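Long-range contacts in putative NADPH:quinone reductase (Bacillus thuringiensis, PDB 3GMS), which probably reduces quinones with NADPH, as a putative quinone reductase, although its function has not been established: residues E28-N33 with V74-A79; V150-S155 with D219-P224; A174-N179 with V193-T198. All coordinates share one frame; numbering follows the deposited sequence. Where two conformers were deposited one is given.

Contact 1. Residues E28-N33 with V74-A79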
loop_
_atom_site.group_PDB
_atom_site.type_symbol
_atom_site.label_atom_id
_atom_site.label_comp_id
_atom_site.label_asym_id
_atom_site.label_seq_id
_atom_site.Cartn_x
_atom_site.Cartn_y
_atom_site.Cartn_z
ATOM N N GLU A 28 20.847 -20.630 -1.726
ATOM C CA GLU A 28 20.737 -21.691 -2.738
ATOM C C GLU A 28 21.093 -21.135 -4.121
ATOM O O GLU A 28 21.047 -19.932 -4.330
ATOM C CB GLU A 28 19.326 -22.315 -2.745
ATOM C CG GLU A 28 18.886 -22.896 -1.395
ATOM C CD GLU A 28 17.344 -23.008 -1.229
ATOM O OE1 GLU A 28 16.609 -22.933 -2.235
ATOM O OE2 GLU A 28 16.862 -23.194 -0.082
ATOM N N PRO A 29 21.472 -22.011 -5.074
ATOM C CA PRO A 29 21.681 -21.579 -6.461
ATOM C C PRO A 29 20.423 -20.978 -7.086
ATOM O O PRO A 29 19.307 -21.341 -6.704
ATOM C CB PRO A 29 22.039 -22.894 -7.182
ATOM C CG PRO A 29 22.700 -23.718 -6.140
ATOM C CD PRO A 29 21.934 -23.403 -4.863
ATOM N N LEU A 30 20.609 -20.078 -8.045
ATOM C CA LEU A 30 19.500 -19.366 -8.691
ATOM C C LEU A 30 18.835 -20.206 -9.780
ATOM O O LEU A 30 19.519 -20.918 -10.507
ATOM C CB LEU A 30 20.006 -18.066 -9.314
ATOM C CG LEU A 30 20.715 -17.053 -8.417
ATOM C CD1 LEU A 30 20.962 -15.775 -9.194
ATOM C CD2 LEU A 30 19.894 -16.752 -7.179
ATOM N N LYS A 31 17.507 -20.110 -9.894
ATOM C CA LYS A 31 16.767 -20.790 -10.959
ATOM C C LYS A 31 16.848 -19.961 -12.231
ATOM O O LYS A 31 17.230 -18.789 -12.184
ATOM C CB LYS A 31 15.301 -21.041 -10.547
ATOM C CG LYS A 31 15.125 -21.931 -9.317
ATOM C CD LYS A 31 13.767 -21.630 -8.648
ATOM C CE LYS A 31 13.869 -21.633 -7.111
ATOM N NZ LYS A 31 13.403 -22.912 -6.511
ATOM N N ASP A 32 16.483 -20.567 -13.364
ATOM C CA ASP A 32 16.689 -19.942 -14.676
ATOM C C ASP A 32 16.181 -18.511 -14.880
ATOM O O ASP A 32 16.851 -17.725 -15.562
ATOM C CB ASP A 32 16.136 -20.828 -15.807
ATOM C CG ASP A 32 16.862 -22.156 -15.930
ATOM O OD1 ASP A 32 18.099 -22.176 -15.726
ATOM O OD2 ASP A 32 16.182 -23.168 -16.254
ATOM N N ASN A 33 15.002 -18.177 -14.347
ATOM C CA ASN A 33 14.436 -16.838 -14.587
ATOM C C ASN A 33 14.477 -15.928 -13.343
ATOM O O ASN A 33 13.787 -14.907 -13.309
ATOM C CB ASN A 33 13.001 -16.907 -15.163
ATOM C CG ASN A 33 12.630 -15.660 -16.027
ATOM O OD1 ASN A 33 13.456 -15.138 -16.803
ATOM N ND2 ASN A 33 11.381 -15.185 -15.888
ATOM N N VAL A 74 20.729 -5.535 -7.797
ATOM C CA VAL A 74 20.839 -6.857 -8.362
ATOM C C VAL A 74 22.286 -7.284 -8.255
ATOM O O VAL A 74 23.169 -6.537 -8.696
ATOM C CB VAL A 74 20.455 -6.870 -9.858
ATOM C CG1 VAL A 74 20.625 -8.265 -10.481
ATOM C CG2 VAL A 74 19.040 -6.361 -10.084
ATOM N N GLU A 75 22.505 -8.455 -7.655
ATOM C CA GLU A 75 23.848 -9.042 -7.461
ATOM C C GLU A 75 24.119 -10.188 -8.421
ATOM O O GLU A 75 25.287 -10.472 -8.765
ATOM C CB GLU A 75 23.992 -9.606 -6.045
ATOM C CG GLU A 75 23.903 -8.596 -4.941
ATOM C CD GLU A 75 25.213 -7.914 -4.645
ATOM O OE1 GLU A 75 25.692 -7.128 -5.495
ATOM O OE2 GLU A 75 25.744 -8.156 -3.539
ATOM N N ASN A 76 23.061 -10.902 -8.787
ATOM C CA ASN A 76 23.204 -12.065 -9.684
ATOM C C ASN A 76 21.872 -12.347 -10.354
ATOM O O ASN A 76 20.825 -11.887 -9.883
ATOM C CB ASN A 76 23.718 -13.290 -8.923
ATOM C CG ASN A 76 24.502 -14.252 -9.824
ATOM O OD1 ASN A 76 24.639 -14.023 -11.043
ATOM N ND2 ASN A 76 25.015 -15.320 -9.226
ATOM N N VAL A 77 21.899 -13.060 -11.469
ATOM C CA VAL A 77 20.685 -13.447 -12.182
ATOM C C VAL A 77 20.837 -14.898 -12.646
ATOM O O VAL A 77 21.964 -15.399 -12.787
ATOM C CB VAL A 77 20.370 -12.513 -13.390
ATOM C CG1 VAL A 77 20.104 -11.055 -12.929
ATOM C CG2 VAL A 77 21.490 -12.554 -14.466
ATOM N N GLY A 78 19.713 -15.569 -12.860
ATOM C CA GLY A 78 19.701 -16.940 -13.359
ATOM C C GLY A 78 19.981 -17.035 -14.854
ATOM O O GLY A 78 20.046 -16.028 -15.561
ATOM N N ALA A 79 20.133 -18.269 -15.327
ATOM C CA ALA A 79 20.641 -18.540 -16.692
ATOM C C ALA A 79 19.952 -17.803 -17.841
ATOM O O ALA A 79 20.604 -17.444 -18.823
ATOM C CB ALA A 79 20.682 -20.069 -16.966
HETATM O O HOH W 1 20.107 -20.446 -13.474
#
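Leu-30 carries the apolar half of this contact. Its CD1 methyl lies over the backbone where strand 71-77 ends, 3.6 Å from Val-77 C, and touches the flank of Asn-76 at CB, 3.7 Å away. The side chain is extended past CG (chi2 -172°), which carries CD1 out to that backbone. Leu-30 also touches Phe-36 of strand 34-43 and Lys-104 of strand 102-106.

The polar contacts are made mostly by backbone and water. Lys-31 O receives a CA-H...O contact from Gly-78 CA at 3.3 Å, with 159° at the hydrogen. Gly-78 has no side chain, and at this point the two backbones pass directly against each other. Asp-32 O also comes within 3.3 Å of Ala-79 N, but the angle is too poor for a hydrogen bond. That N-H is given to water 1 instead, with Ala-79 N 2.9 Å from the water oxygen. The water in turn donates to Leu-30 O and, weakly, to Asp-32 OD1. Beside it, Asp-32 OD1 rests on the methyl of Ala-79, 3.6 Å from its CB.

Within the strand, Asn-76 OD1 takes the N-H of Val-77 from above its carbonyl plane and also a bond from Arg-83. Glu-75 and Asn-76 together face Phe-36 in a classic beta bulge of the GroES-like part of the chain. Because close packing and a water, not direct N-H...O bonds, hold the loop to the strand end, the polar link between the two segments runs through water 1, while the backbone of Asp-32 bonds to that of Phe-80 just beyond.

Contact 2. Residues V150-S155 with D219-P224; sequences VNACGS and DSIGGP
The backbones of Asn-151 and Asp-219 come closest at 5.7 Å between CA atoms, and those of Ala-152 and Ser-220 at 6.3 Å, a spacing that the side-chain amide of Asn-151 bridges. With CG between its backbone N and carbonyl carbon (chi1 67°), Asn-151 turns both ends of the amide to the other segment. OD1 accepts from Ser-220 N at 2.9 Å, in the carbonyl plane and on a lone pair, with an N-H...O angle of 174°. ND2 donates to Asp-219 OD1 at 2.8 Å and is equally straight; the carboxylate oxygen lies in the amide plane and is met on its anti side, but the two groups are turned 71° against each other and ND2 stands somewhat out of the carboxylate plane.

These segments begin at the ends of strands 147-150 and 214-219, the neighbouring first and fourth strands of the parallel Rossmann-type sheet, at whose C-terminal edge such folds bind their dinucleotide. The same Asp-219 OD1 closes an Asx turn by accepting from Ile-221 N above the carboxylate plane, and takes Gly-222 N on the syn side, so three N-H groups grip one oxygen. Apolar packing is slighter: Ala-152 CB meets Ser-220 CB at 3.9 Å and Ile-221 CG1 at 4.1 Å. Two waters extend the polar link, water 2 joining Asn-151 O to Ser-220 OG and water 3 running from that hydroxyl to Ser-155 OG. Ser-155 N-caps helix 156-168 through Gly-158 N.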
loop_
_atom_site.group_PDB
_atom_site.type_symbol
_atom_site.label_atom_id
_atom_site.label_comp_id
_atom_site.label_asym_id
_atom_site.label_seq_id
_atom_site.Cartn_x
_atom_site.Cartn_y
_atom_site.Cartn_z
ATOM N N VAL A 150 -12.948 9.046 0.666
ATOM C CA VAL A 150 -11.923 8.105 1.165
ATOM C C VAL A 150 -11.845 8.256 2.681
ATOM O O VAL A 150 -11.507 9.343 3.179
ATOM C CB VAL A 150 -10.550 8.394 0.548
ATOM C CG1 VAL A 150 -9.490 7.381 1.115
ATOM C CG2 VAL A 150 -10.603 8.283 -1.001
ATOM N N ASN A 151 -12.160 7.202 3.413
ATOM C CA ASN A 151 -11.973 7.254 4.856
ATOM C C ASN A 151 -10.587 6.778 5.310
ATOM O O ASN A 151 -9.761 6.332 4.490
ATOM C CB ASN A 151 -13.135 6.570 5.614
ATOM C CG ASN A 151 -13.198 5.047 5.395
ATOM O OD1 ASN A 151 -12.271 4.469 4.904
ATOM N ND2 ASN A 151 -14.305 4.421 5.776
ATOM N N ALA A 152 -10.335 6.844 6.619
ATOM C CA ALA A 152 -8.964 6.676 7.157
ATOM C C ALA A 152 -7.940 7.453 6.306
ATOM O O ALA A 152 -6.844 6.961 6.008
ATOM C CB ALA A 152 -8.602 5.157 7.261
ATOM N N CYS A 153 -8.306 8.678 5.919
ATOM C CA CYS A 153 -7.590 9.371 4.874
ATOM C C CYS A 153 -6.289 9.980 5.383
ATOM O O CYS A 153 -5.480 10.441 4.594
ATOM C CB CYS A 153 -8.471 10.410 4.188
ATOM S SG CYS A 153 -8.038 10.787 2.452
ATOM N N GLY A 154 -6.080 9.958 6.689
ATOM C CA GLY A 154 -4.785 10.401 7.241
ATOM C C GLY A 154 -3.662 9.382 7.017
ATOM O O GLY A 154 -2.507 9.646 7.321
ATOM N N SER A 155 -3.999 8.218 6.492
ATOM C CA SER A 155 -3.012 7.197 6.117
ATOM C C SER A 155 -2.061 7.599 4.962
ATOM O O SER A 155 -2.294 8.587 4.255
ATOM C CB SER A 155 -3.771 5.952 5.719
ATOM O OG SER A 155 -4.546 6.228 4.569
ATOM N N ASP A 219 -13.441 2.527 1.225
ATOM C CA ASP A 219 -13.485 2.198 2.652
ATOM C C ASP A 219 -12.287 1.331 3.078
ATOM O O ASP A 219 -12.038 0.263 2.489
ATOM C CB ASP A 219 -14.811 1.503 2.934
ATOM C CG ASP A 219 -14.944 0.979 4.370
ATOM O OD1 ASP A 219 -14.478 1.622 5.328
ATOM O OD2 ASP A 219 -15.581 -0.082 4.527
ATOM N N SER A 220 -11.576 1.820 4.089
ATOM C CA SER A 220 -10.461 1.115 4.720
ATOM C C SER A 220 -10.844 0.553 6.088
ATOM O O SER A 220 -10.083 -0.207 6.676
ATOM C CB SER A 220 -9.263 2.068 4.904
ATOM O OG SER A 220 -8.762 2.453 3.646
ATOM N N ILE A 221 -12.023 0.929 6.593
ATOM C CA ILE A 221 -12.375 0.668 7.993
ATOM C C ILE A 221 -13.405 -0.425 8.195
ATOM O O ILE A 221 -13.240 -1.281 9.068
ATOM C CB ILE A 221 -12.930 1.974 8.670
ATOM C CG1 ILE A 221 -11.911 3.120 8.545
ATOM C CG2 ILE A 221 -13.286 1.718 10.157
ATOM C CD1 ILE A 221 -12.418 4.481 9.141
ATOM N N GLY A 222 -14.472 -0.396 7.402
ATOM C CA GLY A 222 -15.571 -1.356 7.589
ATOM C C GLY A 222 -16.526 -0.986 8.723
ATOM O O GLY A 222 -16.507 0.154 9.218
ATOM N N GLY A 223 -17.351 -1.958 9.134
ATOM C CA GLY A 223 -18.339 -1.773 10.213
ATOM C C GLY A 223 -19.269 -0.587 9.971
ATOM O O GLY A 223 -19.569 -0.255 8.820
ATOM N N PRO A 224 -19.717 0.066 11.061
ATOM C CA PRO A 224 -20.578 1.256 10.995
ATOM C C PRO A 224 -20.018 2.413 10.161
ATOM O O PRO A 224 -20.773 3.064 9.425
ATOM C CB PRO A 224 -20.691 1.677 12.470
ATOM C CG PRO A 224 -20.555 0.412 13.221
ATOM C CD PRO A 224 -19.525 -0.386 12.455
HETATM O O HOH W 2 -10.160 4.443 2.631
HETATM O O HOH W 3 -6.136 3.468 4.509
#

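Contact 3. Residues A174-N179 with V193-T198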
loop_
_atom_site.group_PDB
_atom_site.type_symbol
_atom_site.label_atom_id
_atom_site.label_comp_id
_atom_site.label_asym_id
_atom_site.label_seq_id
_atom_site.Cartn_x
_atom_site.Cartn_y
_atom_site.Cartn_z
ATOM N N ALA A 174 -11.915 13.934 1.736
ATOM C CA ALA A 174 -11.205 13.152 2.750
ATOM C C ALA A 174 -12.023 13.021 4.011
ATOM O O ALA A 174 -12.551 14.028 4.523
ATOM C CB ALA A 174 -9.849 13.819 3.097
ATOM N N VAL A 175 -12.129 11.799 4.504
ATOM C CA VAL A 175 -12.774 11.503 5.789
ATOM C C VAL A 175 -11.730 10.978 6.760
ATOM O O VAL A 175 -11.084 9.953 6.500
ATOM C CB VAL A 175 -13.937 10.472 5.621
ATOM C CG1 VAL A 175 -14.637 10.192 6.949
ATOM C CG2 VAL A 175 -14.925 10.958 4.587
ATOM N N THR A 176 -11.574 11.672 7.888
ATOM C CA THR A 176 -10.538 11.376 8.868
ATOM C C THR A 176 -11.143 11.229 10.268
ATOM O O THR A 176 -12.251 11.746 10.547
ATOM C CB THR A 176 -9.469 12.507 8.933
ATOM O OG1 THR A 176 -10.107 13.744 9.305
ATOM C CG2 THR A 176 -8.741 12.694 7.601
ATOM N N ARG A 177 -10.412 10.539 11.144
ATOM C CA ARG A 177 -10.827 10.314 12.532
ATOM C C ARG A 177 -10.550 11.515 13.434
ATOM O O ARG A 177 -11.057 11.569 14.560
ATOM C CB ARG A 177 -10.054 9.127 13.131
ATOM C CG ARG A 177 -10.795 7.806 13.158
ATOM C CD ARG A 177 -10.709 7.075 11.808
ATOM N NE ARG A 177 -9.341 6.849 11.319
ATOM C CZ ARG A 177 -8.560 5.830 11.680
ATOM N NH1 ARG A 177 -8.993 4.932 12.556
ATOM N NH2 ARG A 177 -7.336 5.713 11.170
ATOM N N ASN A 178 -9.691 12.415 12.964
ATOM C CA ASN A 178 -9.230 13.571 13.737
ATOM C C ASN A 178 -8.626 14.621 12.811
ATOM O O ASN A 178 -8.703 14.508 11.583
ATOM C CB ASN A 178 -8.226 13.143 14.823
ATOM C CG ASN A 178 -6.995 12.466 14.242
ATOM O OD1 ASN A 178 -6.443 12.901 13.231
ATOM N ND2 ASN A 178 -6.571 11.395 14.873
ATOM N N ASN A 179 -8.019 15.655 13.386
ATOM C CA ASN A 179 -7.522 16.749 12.561
ATOM C C ASN A 179 -6.017 16.694 12.302
ATOM O O ASN A 179 -5.460 17.627 11.736
ATOM C CB ASN A 179 -7.936 18.112 13.157
ATOM C CG ASN A 179 -7.341 18.347 14.540
ATOM O OD1 ASN A 179 -6.672 17.461 15.102
ATOM N ND2 ASN A 179 -7.588 19.542 15.103
ATOM N N VAL A 193 -11.997 18.172 4.045
ATOM C CA VAL A 193 -11.659 17.138 4.982
ATOM C C VAL A 193 -12.756 17.082 6.002
ATOM O O VAL A 193 -13.028 18.069 6.696
ATOM C CB VAL A 193 -10.265 17.358 5.658
ATOM C CG1 VAL A 193 -9.999 16.307 6.740
ATOM C CG2 VAL A 193 -9.166 17.391 4.615
ATOM N N ILE A 194 -13.418 15.940 6.068
ATOM C CA ILE A 194 -14.398 15.685 7.123
ATOM C C ILE A 194 -13.778 14.980 8.315
ATOM O O ILE A 194 -13.415 13.783 8.265
ATOM C CB ILE A 194 -15.634 14.874 6.612
ATOM C CG1 ILE A 194 -16.199 15.479 5.315
ATOM C CG2 ILE A 194 -16.665 14.719 7.741
ATOM C CD1 ILE A 194 -17.460 14.728 4.744
ATOM N N ASP A 195 -13.689 15.726 9.414
ATOM C CA ASP A 195 -13.135 15.196 10.635
ATOM C C ASP A 195 -14.302 14.702 11.442
ATOM O O ASP A 195 -15.085 15.511 11.952
ATOM C CB ASP A 195 -12.348 16.305 11.366
ATOM C CG ASP A 195 -11.883 15.904 12.763
ATOM O OD1 ASP A 195 -12.183 14.802 13.263
ATOM O OD2 ASP A 195 -11.188 16.735 13.380
ATOM N N THR A 196 -14.441 13.379 11.528
ATOM C CA THR A 196 -15.603 12.752 12.146
ATOM C C THR A 196 -15.622 12.802 13.678
ATOM O O THR A 196 -16.603 12.407 14.286
ATOM C CB THR A 196 -15.854 11.292 11.650
ATOM O OG1 THR A 196 -14.710 10.486 11.904
ATOM C CG2 THR A 196 -16.184 11.254 10.160
ATOM N N SER A 197 -14.550 13.282 14.307
ATOM C CA SER A 197 -14.630 13.566 15.743
ATOM C C SER A 197 -15.354 14.901 15.948
ATOM O O SER A 197 -15.777 15.207 17.057
ATOM C CB SER A 197 -13.260 13.567 16.414
ATOM O OG SER A 197 -12.436 14.586 15.886
ATOM N N THR A 198 -15.527 15.663 14.870
ATOM C CA THR A 198 -16.103 17.023 14.931
ATOM C C THR A 198 -17.353 17.224 14.063
ATOM O O THR A 198 -18.211 18.052 14.387
ATOM C CB THR A 198 -15.040 18.089 14.522
ATOM O OG1 THR A 198 -13.914 17.982 15.395
ATOM C CG2 THR A 198 -15.592 19.525 14.598
#
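Asp-195 folds its carboxylate against the backbone of the other segment without hydrogen-bonding to it: OD1 lies 3.2 Å from Asn-178 CA, and OD2 is 3.3 Å from Asn-179 N at a poor angle. Its OD1 is held instead by Ser-197, whose N closes an Asx turn and whose OG donates at 2.6 Å to OD1, both from the same face of the carboxylate.

Before this turn the strands pair in parallel, their axes 20° apart. Ile-194 N donates to Ala-174 O at 2.6 Å, Thr-176 N to Ile-194 O at 2.8 Å, and Thr-196 N to Thr-176 O at 2.9 Å, the last two at 175°. Thr-176 sets OG1 between its backbone N and carbonyl carbon (chi1 60°), from where it bonds Asn-178 O while its CG2 packs across Val-193 CG1. On the other face, Val-175 CG1 meets Thr-196 CG2 at 3.7 Å, the two side chains crossing at about a right angle.

In this beta-alpha-beta unit, helix 182-188 covers the Ala-174, Thr-176 and Val-193 face, whereas Leu-201 of helix 201-208 touches Val-175 and Ile-194. Strand 192-195 is outermost in the sheet; strand 171-176 pairs on its other side with strand 147-150.

Contact 1 stands apart, about 29 Å from contact 2 and 36 Å from contact 3 between nearest atoms, in the GroES-like part on the opposite side of the chain's centre. Contacts 2 and 3 share the parallel sheet: Val-150 O to Val-175 N (2.9 Å) and Cys-153 N to Val-175 O (3.1 Å) are probable hydrogen bonds joining strand 171-176 to strand 147-150 and to the loop after it. Burial and chemistry differ accordingly. Contact 2 is buried and relies on straight side-chain bonds, contact 3 runs from regular strand pairing in the interior to exposed turns at the sheet's outer strand, and partly exposed contact 1 is bridged by water.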